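Local coordinates for protein putative acyl-CoA thioester hydrolase YbhC (Escherichia coli K-12, PDB 3GRH) that is a putative thioesterase of the outer membrane that belongs to the pectinesterase family but neither binds pectin nor has pectinesterase activity, at residues A31-I39 with R377-S385; A310-Y318 with N397-W405. One frame throughout, in Å; residues are numbered along the deposited sequence.

Contact 1: residues A31-I39 with R377-S385; sequences APGTSSRPI and RPFAGNTGS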
ATOM      1  N   ALA A  31      10.132  19.849  16.710  1.00 15.33           N
ATOM      2  CA  ALA A  31      11.005  20.094  15.583  1.00 14.26           C
ATOM      3  C   ALA A  31      12.313  20.774  16.063  1.00 12.28           C
ATOM      4  O   ALA A  31      12.302  21.624  16.953  1.00 10.72           O
ATOM      5  CB  ALA A  31      10.328  20.947  14.563  1.00 14.95           C
ATOM      6  N   PRO A  32      13.451  20.465  15.420  1.00 13.30           N
ATOM      7  CA  PRO A  32      13.587  19.666  14.220  1.00 13.30           C
ATOM      8  C   PRO A  32      13.801  18.194  14.396  1.00 14.36           C
ATOM      9  O   PRO A  32      13.962  17.514  13.370  1.00 13.67           O
ATOM     10  CB  PRO A  32      14.808  20.281  13.591  1.00 13.55           C
ATOM     11  CG  PRO A  32      15.662  20.551  14.752  1.00 13.45           C
ATOM     12  CD  PRO A  32      14.744  21.023  15.833  1.00 15.09           C
ATOM     13  N   GLY A  33      13.808  17.734  15.646  1.00 13.85           N
ATOM     14  CA  GLY A  33      14.036  16.365  16.026  1.00 15.04           C
ATOM     15  C   GLY A  33      15.509  16.087  16.030  1.00 14.23           C
ATOM     16  O   GLY A  33      16.367  16.980  16.318  1.00 17.59           O
ATOM     17  N   THR A  34      15.829  14.822  15.771  1.00 17.32           N
ATOM     18  CA  THR A  34      17.187  14.374  15.721  1.00 17.48           C
ATOM     19  C   THR A  34      17.562  13.796  14.389  1.00 17.54           C
ATOM     20  O   THR A  34      16.727  13.570  13.522  1.00 17.14           O
ATOM     21  CB  THR A  34      17.416  13.319  16.792  1.00 18.65           C
ATOM     22  OG1 THR A  34      16.711  12.138  16.495  1.00 19.45           O
ATOM     23  CG2 THR A  34      16.958  13.786  18.094  1.00 17.73           C
ATOM     24  N   SER A  35      18.855  13.560  14.186  1.00 16.82           N
ATOM     25  CA  SER A  35      19.305  12.898  12.980  1.00 18.08           C
ATOM     26  C   SER A  35      18.668  11.540  12.790  1.00 17.56           C
ATOM     27  O   SER A  35      18.552  11.067  11.623  1.00 20.59           O
ATOM     28  CB  SER A  35      20.829  12.748  13.013  1.00 18.63           C
ATOM     29  OG  SER A  35      21.359  14.025  13.021  1.00 29.09           O
ATOM     30  N   SER A  36      18.319  10.872  13.881  1.00 16.20           N
ATOM     31  CA  SER A  36      17.689   9.555  13.776  1.00 13.17           C
ATOM     32  C   SER A  36      16.187   9.626  13.580  1.00 13.14           C
ATOM     33  O   SER A  36      15.585   8.677  13.178  1.00 11.46           O
ATOM     34  CB  SER A  36      17.990   8.733  14.990  1.00 14.43           C
ATOM     35  OG  SER A  36      19.391   8.421  14.970  1.00 16.90           O
ATOM     36  N   ARG A  37      15.584  10.748  13.966  1.00 12.74           N
ATOM     37  CA  ARG A  37      14.121  10.906  14.024  1.00 13.04           C
ATOM     38  C   ARG A  37      13.756  12.366  13.776  1.00 12.07           C
ATOM     39  O   ARG A  37      13.472  13.131  14.691  1.00 11.37           O
ATOM     40  CB  ARG A  37      13.563  10.447  15.364  1.00 14.49           C
ATOM     41  CG  ARG A  37      12.091  10.292  15.357  1.00 15.22           C
ATOM     42  CD  ARG A  37      11.612   9.558  16.624  1.00 16.12           C
ATOM     43  NE  ARG A  37      10.271   9.070  16.428  1.00 17.70           N
ATOM     44  CZ  ARG A  37       9.661   8.176  17.163  1.00 16.61           C
ATOM     45  NH1 ARG A  37      10.239   7.690  18.270  1.00 20.32           N
ATOM     46  NH2 ARG A  37       8.431   7.822  16.811  1.00 21.89           N
ATOM     47  N   PRO A  38      13.785  12.775  12.525  1.00 11.95           N
ATOM     48  CA  PRO A  38      13.468  14.145  12.249  1.00 11.06           C
ATOM     49  C   PRO A  38      11.973  14.446  12.368  1.00 12.02           C
ATOM     50  O   PRO A  38      11.148  13.638  11.952  1.00 13.02           O
ATOM     51  CB  PRO A  38      13.903  14.344  10.794  1.00 14.49           C
ATOM     52  CG  PRO A  38      14.402  13.098  10.326  1.00 15.90           C
ATOM     53  CD  PRO A  38      14.272  12.030  11.346  1.00 13.48           C
ATOM     54  N   ILE A  39      11.687  15.620  12.902  1.00 11.71           N
ATOM     55  CA  ILE A  39      10.361  16.061  13.234  1.00 10.93           C
ATOM     56  C   ILE A  39      10.124  17.359  12.511  1.00 11.89           C
ATOM     57  O   ILE A  39      10.895  18.252  12.616  1.00 10.97           O
ATOM     58  CB  ILE A  39      10.144  16.270  14.747  1.00 10.43           C
ATOM     59  CG1 ILE A  39      10.439  14.981  15.554  1.00 13.38           C
ATOM     60  CG2 ILE A  39       8.730  16.763  15.034  1.00 13.01           C
ATOM     61  CD1 ILE A  39       9.615  13.755  15.237  1.00 13.95           C
ATOM     62  N   ARG A 377      22.095   2.180   1.853  1.00 16.58           N
ATOM     63  CA  ARG A 377      22.396   3.565   2.109  1.00 16.44           C
ATOM     64  C   ARG A 377      22.048   3.914   3.557  1.00 15.69           C
ATOM     65  O   ARG A 377      20.904   3.728   3.990  1.00 15.81           O
ATOM     66  CB  ARG A 377      21.599   4.437   1.179  1.00 15.81           C
ATOM     67  CG  ARG A 377      21.763   5.906   1.492  1.00 15.79           C
ATOM     68  CD  ARG A 377      21.056   6.814   0.508  1.00 21.32           C
ATOM     69  NE  ARG A 377      19.626   6.532   0.273  1.00 22.33           N
ATOM     70  CZ  ARG A 377      18.643   7.413   0.336  1.00 26.67           C
ATOM     71  NH1 ARG A 377      18.868   8.660   0.739  1.00 23.51           N
ATOM     72  NH2 ARG A 377      17.439   7.011   0.030  1.00 25.26           N
ATOM     73  N   PRO A 378      23.012   4.368   4.336  1.00 15.95           N
ATOM     74  CA  PRO A 378      22.724   4.601   5.742  1.00 14.59           C
ATOM     75  C   PRO A 378      21.632   5.628   5.961  1.00 15.75           C
ATOM     76  O   PRO A 378      21.558   6.593   5.230  1.00 16.40           O
ATOM     77  CB  PRO A 378      24.062   5.113   6.277  1.00 15.39           C
ATOM     78  CG  PRO A 378      25.049   4.497   5.383  1.00 16.62           C
ATOM     79  CD  PRO A 378      24.454   4.534   4.033  1.00 15.80           C
ATOM     80  N   PHE A 379      20.785   5.430   6.978  1.00 14.17           N
ATOM     81  CA  PHE A 379      19.746   6.401   7.217  1.00 13.87           C
ATOM     82  C   PHE A 379      20.388   7.714   7.627  1.00 13.98           C
ATOM     83  O   PHE A 379      21.352   7.713   8.429  1.00 14.64           O
ATOM     84  CB  PHE A 379      18.784   5.999   8.303  1.00 13.40           C
ATOM     85  CG  PHE A 379      17.789   7.036   8.560  1.00 13.60           C
ATOM     86  CD1 PHE A 379      16.755   7.238   7.650  1.00 14.61           C
ATOM     87  CD2 PHE A 379      17.826   7.834   9.697  1.00 15.79           C
ATOM     88  CE1 PHE A 379      15.794   8.229   7.854  1.00 14.22           C
ATOM     89  CE2 PHE A 379      16.877   8.848   9.877  1.00 13.00           C
ATOM     90  CZ  PHE A 379      15.855   9.028   8.973  1.00 13.55           C
ATOM     91  N   ALA A 380      19.901   8.818   7.074  1.00 12.52           N
ATOM     92  CA  ALA A 380      20.418  10.164   7.398  1.00 14.57           C
ATOM     93  C   ALA A 380      19.305  11.139   7.477  1.00 14.43           C
ATOM     94  O   ALA A 380      18.700  11.478   6.482  1.00 14.74           O
ATOM     95  CB  ALA A 380      21.402  10.619   6.284  1.00 16.08           C
ATOM     96  N   GLY A 381      18.986  11.577   8.674  1.00 13.36           N
ATOM     97  CA  GLY A 381      17.906  12.476   8.885  1.00 13.15           C
ATOM     98  C   GLY A 381      18.437  13.888   8.889  1.00 13.65           C
ATOM     99  O   GLY A 381      19.498  14.163   9.453  1.00 17.88           O
ATOM    100  N   ASN A 382      17.698  14.792   8.260  1.00 14.04           N
ATOM    101  CA  ASN A 382      18.119  16.193   8.159  1.00 12.91           C
ATOM    102  C   ASN A 382      17.489  17.046   9.230  1.00 12.55           C
ATOM    103  O   ASN A 382      16.288  17.183   9.302  1.00 15.25           O
ATOM    104  CB  ASN A 382      17.689  16.769   6.832  1.00 14.01           C
ATOM    105  CG  ASN A 382      18.249  18.126   6.560  1.00 16.66           C
ATOM    106  OD1 ASN A 382      18.971  18.772   7.401  1.00 18.00           O
ATOM    107  ND2 ASN A 382      17.972  18.589   5.373  1.00 18.13           N
ATOM    108  N   THR A 383      18.300  17.555  10.137  1.00 13.03           N
ATOM    109  CA  THR A 383      17.783  18.400  11.203  1.00 13.69           C
ATOM    110  C   THR A 383      17.917  19.876  10.872  1.00 14.02           C
ATOM    111  O   THR A 383      17.466  20.745  11.608  1.00 12.63           O
ATOM    112  CB  THR A 383      18.406  18.115  12.540  1.00 15.55           C
ATOM    113  OG1 THR A 383      19.811  18.341  12.453  1.00 16.55           O
ATOM    114  CG2 THR A 383      18.091  16.732  12.969  1.00 17.92           C
ATOM    115  N   GLY A 384      18.498  20.160   9.732  1.00 14.61           N
ATOM    116  CA  GLY A 384      18.526  21.526   9.184  1.00 16.66           C
ATOM    117  C   GLY A 384      19.338  22.538   9.968  1.00 18.57           C
ATOM    118  O   GLY A 384      20.228  22.195  10.749  1.00 16.50           O
ATOM    119  N   SER A 385      19.003  23.804   9.767  1.00 20.84           N
ATOM    120  CA  SER A 385      19.622  24.874  10.539  1.00 22.19           C
ATOM    121  C   SER A 385      18.572  25.874  10.889  1.00 22.99           C
ATOM    122  O   SER A 385      17.431  25.723  10.525  1.00 23.02           O
ATOM    123  CB  SER A 385      20.803  25.571   9.816  1.00 24.05           C
ATOM    124  OG  SER A 385      20.511  25.817   8.439  1.00 28.83           O
TER
HETATM  125  O   HOH W   1      21.350  10.049  10.694  1.00 49.62           O
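One backbone oxygen, S35 O, gathers most of the polar chemistry here: G381 N reaches it in a weak, strongly bent hydrogen bond (3.0 Å, 121°), and a water that also donates to F379 O gives it a second proton. The F379 ring lies against the same turn, with CE2 3.3 Å from S35 O and 3.5 Å from S36 O, both met obliquely, while P38 CD sits 4.1 Å from CZ at the ring edge. S35 and S36 form the two-residue turn of a small antiparallel hairpin, strands 33-34 and 37-38, which is held by a backbone hydrogen bond between P38 and E406, in an end strand of the parallel beta-helix. G381 slides past P38, its CA 3.8 Å from P38 CG; a beta carbon there would run into both S35 O and the proline ring. Further along, T383 CG2, swung anti to its own carbonyl carbon, presses on the T34–S35 peptide, 3.3 Å from T34 C. P32, which follows a cis peptide bond, places CB 3.3 Å from T383 O. Substituting alanine for F379 would probably leave a gap against the turn, depriving P38 CD and the W369 ring of their aromatic neighbour.

Contact 2: residues A310-Y318 with N397-W405; sequences APATLSNIY and NDTNYNRMW
The R403 side chain sets out with CG anti to the carbonyl carbon and then bends at chi3 (-67°), which carries its guanidinium group to the backbone oxygens of the L314–I317 turn. NH1 gives I317 O the shortest bond, 2.8 Å and moderately straight at 149°, with the oxygen close to the guanidinium plane. NH2 adds two weak bonds, to the same I317 O at 3.1 Å and to L314 O at 3.0 Å. I317 O is thus gripped by both terminal nitrogens, and L314 O, already the acceptor of I317 N in this type I turn, takes an extra proton. NH2 also binds N349 O, so the turn is tied to a neighbouring loop through the same group. T313 turns its methyl to this group, CG2 3.7 Å from R403 NH2, while its OG1 takes a hydrogen bond from Q351 N.

Beside the arginine, the N397 amide lies flat over one face of the Y318 ring, the planes 12° apart and N397 CG 3.5 Å from Y318 CD1. Two waters bridge the backbones, each donating to both S315 O and N397 O, and one of them lies over a face of the guanidinium. At the outer end, the S315 and T399 side chains touch, CB to CG2 at 3.9 Å.

Deeper in, P311 CD meets M404 CE at 4.4 Å, in a looser apolar contact. M404 lies near R340, a substrate-binding residue by similarity, and P311 near D280, the predicted nucleophile. An arginine where the chain enters its last strand thus fastens a loop that follows strand 307-311, linking that loop to the end of the parallel beta-helix characteristic of the pectinesterase family, beside its presumed active-site cleft.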
ATOM      1  N   ALA A 310       8.183   1.262   3.132  1.00  8.50           N
ATOM      2  CA  ALA A 310       9.345   1.193   2.236  1.00  8.50           C
ATOM      3  C   ALA A 310       9.046   1.865   0.922  1.00  8.42           C
ATOM      4  O   ALA A 310       8.795   1.206  -0.113  1.00  8.52           O
ATOM      5  CB  ALA A 310       9.693  -0.279   1.995  1.00 10.99           C
ATOM      6  N   PRO A 311       8.968   3.178   0.961  1.00  9.58           N
ATOM      7  CA  PRO A 311       8.693   3.954  -0.214  1.00  8.93           C
ATOM      8  C   PRO A 311       9.895   3.937  -1.210  1.00  7.87           C
ATOM      9  O   PRO A 311      11.097   3.993  -0.802  1.00 10.10           O
ATOM     10  CB  PRO A 311       8.457   5.342   0.352  1.00  8.88           C
ATOM     11  CG  PRO A 311       9.094   5.379   1.604  1.00 12.23           C
ATOM     12  CD  PRO A 311       9.183   4.013   2.142  1.00 11.02           C
ATOM     13  N   ALA A 312       9.528   3.944  -2.475  1.00  8.30           N
ATOM     14  CA  ALA A 312      10.419   3.954  -3.612  1.00  7.81           C
ATOM     15  C   ALA A 312      10.243   5.244  -4.442  1.00  8.31           C
ATOM     16  O   ALA A 312      10.420   5.269  -5.670  1.00 10.84           O
ATOM     17  CB  ALA A 312      10.209   2.720  -4.506  1.00  8.82           C
ATOM     18  N   THR A 313       9.824   6.306  -3.804  1.00  7.98           N
ATOM     19  CA  THR A 313       9.491   7.540  -4.416  1.00  6.74           C
ATOM     20  C   THR A 313      10.707   8.093  -5.220  1.00  7.21           C
ATOM     21  O   THR A 313      11.853   8.170  -4.721  1.00  7.18           O
ATOM     22  CB  THR A 313       9.172   8.533  -3.345  1.00  8.13           C
ATOM     23  OG1 THR A 313       8.411   7.898  -2.300  1.00  8.94           O
ATOM     24  CG2 THR A 313       8.395   9.798  -3.925  1.00  9.23           C
ATOM     25  N   LEU A 314      10.439   8.600  -6.420  1.00  7.79           N
ATOM     26  CA  LEU A 314      11.465   9.137  -7.256  1.00  9.06           C
ATOM     27  C   LEU A 314      11.983  10.421  -6.607  1.00  9.44           C
ATOM     28  O   LEU A 314      11.243  11.162  -6.002  1.00  8.04           O
ATOM     29  CB  LEU A 314      10.907   9.483  -8.642  1.00 11.17           C
ATOM     30  CG  LEU A 314      10.614   8.241  -9.435  1.00 12.02           C
ATOM     31  CD1 LEU A 314       9.707   8.594 -10.623  1.00 16.44           C
ATOM     32  CD2 LEU A 314      11.899   7.594  -9.860  1.00 14.43           C
ATOM     33  N   SER A 315      13.277  10.690  -6.767  1.00  8.78           N
ATOM     34  CA  SER A 315      13.871  11.813  -6.012  1.00 10.04           C
ATOM     35  C   SER A 315      13.400  13.172  -6.483  1.00 10.43           C
ATOM     36  O   SER A 315      13.443  14.137  -5.697  1.00 12.13           O
ATOM     37  CB  SER A 315      15.395  11.821  -6.110  1.00 11.87           C
ATOM     38  OG  SER A 315      16.000  10.691  -5.518  1.00 18.57           O
ATOM     39  N   ASN A 316      12.883  13.286  -7.717  1.00  9.43           N
ATOM     40  CA  ASN A 316      12.302  14.507  -8.238  1.00 10.70           C
ATOM     41  C   ASN A 316      10.839  14.731  -7.890  1.00 10.89           C
ATOM     42  O   ASN A 316      10.251  15.775  -8.228  1.00 13.78           O
ATOM     43  CB  ASN A 316      12.431  14.599  -9.761  1.00 11.64           C
ATOM     44  CG  ASN A 316      11.750  13.436 -10.480  1.00 13.39           C
ATOM     45  OD1 ASN A 316      12.173  12.322 -10.318  1.00 14.09           O
ATOM     46  ND2 ASN A 316      10.650  13.700 -11.231  1.00 16.20           N
ATOM     47  N   ILE A 317      10.223  13.737  -7.282  1.00  8.30           N
ATOM     48  CA  ILE A 317       8.780  13.714  -6.907  1.00  9.59           C
ATOM     49  C   ILE A 317       8.692  13.976  -5.428  1.00  9.43           C
ATOM     50  O   ILE A 317       9.444  13.412  -4.622  1.00 10.94           O
ATOM     51  CB  ILE A 317       8.107  12.371  -7.279  1.00  8.82           C
ATOM     52  CG1 ILE A 317       8.132  12.237  -8.801  1.00 11.87           C
ATOM     53  CG2 ILE A 317       6.751  12.181  -6.616  1.00 10.66           C
ATOM     54  CD1 ILE A 317       7.265  13.260  -9.549  1.00 15.45           C
ATOM     55  N   TYR A 318       7.792  14.875  -5.031  1.00 10.08           N
ATOM     56  CA  TYR A 318       7.809  15.326  -3.656  1.00 11.78           C
ATOM     57  C   TYR A 318       6.957  14.518  -2.709  1.00 12.35           C
ATOM     58  O   TYR A 318       7.108  14.596  -1.501  1.00 12.04           O
ATOM     59  CB  TYR A 318       7.382  16.790  -3.594  1.00 14.15           C
ATOM     60  CG  TYR A 318       8.355  17.774  -4.193  1.00 18.03           C
ATOM     61  CD1 TYR A 318       9.586  17.384  -4.651  1.00 19.93           C
ATOM     62  CD2 TYR A 318       8.011  19.094  -4.280  1.00 25.50           C
ATOM     63  CE1 TYR A 318      10.491  18.311  -5.246  1.00 23.22           C
ATOM     64  CE2 TYR A 318       8.884  20.036  -4.843  1.00 23.96           C
ATOM     65  CZ  TYR A 318      10.112  19.647  -5.307  1.00 25.09           C
ATOM     66  OH  TYR A 318      10.967  20.612  -5.877  1.00 27.83           O
ATOM     67  N   ASN A 397      13.556  18.177   0.254  1.00 11.39           N
ATOM     68  CA  ASN A 397      13.754  17.284  -0.873  1.00 12.41           C
ATOM     69  C   ASN A 397      15.231  17.081  -1.198  1.00 12.31           C
ATOM     70  O   ASN A 397      15.567  16.477  -2.214  1.00 14.29           O
ATOM     71  CB  ASN A 397      12.955  17.768  -2.057  1.00 11.47           C
ATOM     72  CG  ASN A 397      11.478  17.738  -1.766  1.00 13.84           C
ATOM     73  OD1 ASN A 397      10.824  18.825  -1.687  1.00 18.63           O
ATOM     74  ND2 ASN A 397      10.939  16.565  -1.505  1.00 10.11           N
ATOM     75  N   ASP A 398      16.083  17.391  -0.243  1.00 13.11           N
ATOM     76  CA  ASP A 398      17.564  17.257  -0.409  1.00 12.55           C
ATOM     77  C   ASP A 398      17.948  15.792  -0.563  1.00 11.83           C
ATOM     78  O   ASP A 398      17.562  14.952   0.254  1.00 14.44           O
ATOM     79  CB  ASP A 398      18.170  17.881   0.860  1.00 13.87           C
ATOM     80  CG  ASP A 398      19.663  17.985   0.847  1.00 16.19           C
ATOM     81  OD1 ASP A 398      20.348  17.263   0.092  1.00 16.18           O
ATOM     82  OD2 ASP A 398      20.188  18.865   1.615  1.00 19.00           O
ATOM     83  N   THR A 399      18.653  15.452  -1.653  1.00 11.40           N
ATOM     84  CA  THR A 399      18.957  14.094  -1.937  1.00 10.63           C
ATOM     85  C   THR A 399      20.074  13.560  -1.072  1.00 10.22           C
ATOM     86  O   THR A 399      20.364  12.365  -1.116  1.00 12.53           O
ATOM     87  CB  THR A 399      19.279  13.840  -3.397  1.00 12.90           C
ATOM     88  OG1 THR A 399      20.346  14.686  -3.788  1.00 14.30           O
ATOM     89  CG2 THR A 399      18.070  14.074  -4.275  1.00 15.30           C
ATOM     90  N   ASN A 400      20.744  14.425  -0.328  1.00  7.93           N
ATOM     91  CA  ASN A 400      21.796  14.038   0.598  1.00  8.21           C
ATOM     92  C   ASN A 400      21.296  13.439   1.899  1.00  8.74           C
ATOM     93  O   ASN A 400      22.079  12.881   2.702  1.00 12.07           O
ATOM     94  CB  ASN A 400      22.746  15.177   0.918  1.00  8.71           C
ATOM     95  CG  ASN A 400      23.432  15.738  -0.305  1.00  8.04           C
ATOM     96  OD1 ASN A 400      23.362  16.987  -0.568  1.00 15.08           O
ATOM     97  ND2 ASN A 400      24.010  14.877  -1.070  1.00  5.17           N
ATOM     98  N   TYR A 401      19.988  13.548   2.098  1.00  9.39           N
ATOM     99  CA  TYR A 401      19.342  13.009   3.269  1.00 10.20           C
ATOM    100  C   TYR A 401      18.118  12.200   2.894  1.00  9.78           C
ATOM    101  O   TYR A 401      17.566  12.335   1.797  1.00 11.34           O
ATOM    102  CB  TYR A 401      18.910  14.164   4.182  1.00  8.85           C
ATOM    103  CG  TYR A 401      20.087  14.936   4.657  1.00 10.17           C
ATOM    104  CD1 TYR A 401      20.792  14.542   5.785  1.00 11.00           C
ATOM    105  CD2 TYR A 401      20.433  16.075   4.035  1.00 13.42           C
ATOM    106  CE1 TYR A 401      21.819  15.242   6.251  1.00 18.44           C
ATOM    107  CE2 TYR A 401      21.530  16.788   4.469  1.00 16.17           C
ATOM    108  CZ  TYR A 401      22.212  16.364   5.563  1.00 17.58           C
ATOM    109  OH  TYR A 401      23.312  17.073   6.011  1.00 20.71           O
ATOM    110  N   ASN A 402      17.599  11.439   3.861  1.00  8.16           N
ATOM    111  CA  ASN A 402      16.353  10.749   3.636  1.00  8.32           C
ATOM    112  C   ASN A 402      15.183  11.724   3.773  1.00  8.19           C
ATOM    113  O   ASN A 402      15.347  12.842   4.205  1.00 10.21           O
ATOM    114  CB  ASN A 402      16.266   9.588   4.623  1.00  8.83           C
ATOM    115  CG  ASN A 402      17.063   8.396   4.195  1.00 14.28           C
ATOM    116  OD1 ASN A 402      16.641   7.563   3.335  1.00 17.23           O
ATOM    117  ND2 ASN A 402      18.251   8.285   4.724  1.00  9.64           N
ATOM    118  N   ARG A 403      14.017  11.268   3.396  1.00  9.06           N
ATOM    119  CA  ARG A 403      12.779  12.030   3.359  1.00  7.74           C
ATOM    120  C   ARG A 403      11.683  11.295   4.106  1.00  7.95           C
ATOM    121  O   ARG A 403      10.542  11.213   3.688  1.00  9.04           O
ATOM    122  CB  ARG A 403      12.367  12.236   1.898  1.00  8.74           C
ATOM    123  CG  ARG A 403      13.326  13.009   1.098  1.00 10.54           C
ATOM    124  CD  ARG A 403      12.711  13.579  -0.160  1.00 11.28           C
ATOM    125  NE  ARG A 403      12.342  12.501  -1.092  1.00  9.68           N
ATOM    126  CZ  ARG A 403      11.683  12.660  -2.212  1.00  8.76           C
ATOM    127  NH1 ARG A 403      11.253  13.848  -2.499  1.00 10.23           N
ATOM    128  NH2 ARG A 403      11.441  11.638  -3.001  1.00  9.77           N
ATOM    129  N   MET A 404      12.037  10.864   5.305  1.00  9.16           N
ATOM    130  CA  MET A 404      11.141  10.179   6.239  1.00 10.78           C
ATOM    131  C   MET A 404      10.982  11.043   7.500  1.00  9.94           C
ATOM    132  O   MET A 404      11.937  11.336   8.241  1.00 11.66           O
ATOM    133  CB  MET A 404      11.719   8.750   6.441  1.00 11.27           C
ATOM    134  CG  MET A 404      11.903   8.176   5.114  1.00 14.63           C
ATOM    135  SD  MET A 404      13.139   7.039   4.938  1.00 27.31           S
ATOM    136  CE  MET A 404      11.977   5.799   5.102  1.00 20.32           C
ATOM    137  N   TRP A 405       9.745  11.469   7.709  1.00  9.82           N
ATOM    138  CA  TRP A 405       9.415  12.503   8.679  1.00  9.59           C
ATOM    139  C   TRP A 405       8.211  12.211   9.562  1.00  8.94           C
ATOM    140  O   TRP A 405       7.367  11.418   9.168  1.00  8.77           O
ATOM    141  CB  TRP A 405       9.034  13.793   7.965  1.00 10.29           C
ATOM    142  CG  TRP A 405       9.885  14.200   6.800  1.00 10.11           C
ATOM    143  CD1 TRP A 405       9.618  13.941   5.543  1.00  8.92           C
ATOM    144  CD2 TRP A 405      11.143  14.923   6.813  1.00 10.95           C
ATOM    145  NE1 TRP A 405      10.597  14.497   4.712  1.00 10.86           N
ATOM    146  CE2 TRP A 405      11.568  15.047   5.478  1.00 10.88           C
ATOM    147  CE3 TRP A 405      11.955  15.442   7.809  1.00 12.80           C
ATOM    148  CZ2 TRP A 405      12.744  15.716   5.127  1.00 12.43           C
ATOM    149  CZ3 TRP A 405      13.124  16.096   7.454  1.00 12.12           C
ATOM    150  CH2 TRP A 405      13.504  16.252   6.164  1.00 14.07           C
TER
HETATM  151  O   HOH W   2      14.924  13.772  -2.886  1.00 21.51           O
HETATM  152  O   HOH W   3      15.031  16.842  -5.020  1.00 34.15           O

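How the contacts relate
Both contacts are partly buried, but contact 1 lies farther from the centre of the chain, about 25 Å against about 17 Å for contact 2. Strand 403-407 ties them together: its first residues belong to contact 2 and the next reach the hairpin of contact 1. They touch directly as well, A380 O lying 2.8 Å from N402 N in a probable hydrogen bond, with F379 and R377 packing on N402. Their chemistry differs. Contact 1 is built from proline, glycine, threonine methyl and aromatic packing around a single weak backbone bond, whereas contact 2 depends on an arginine side chain bonded to carbonyls, an amide stacked on a tyrosine and bridging waters.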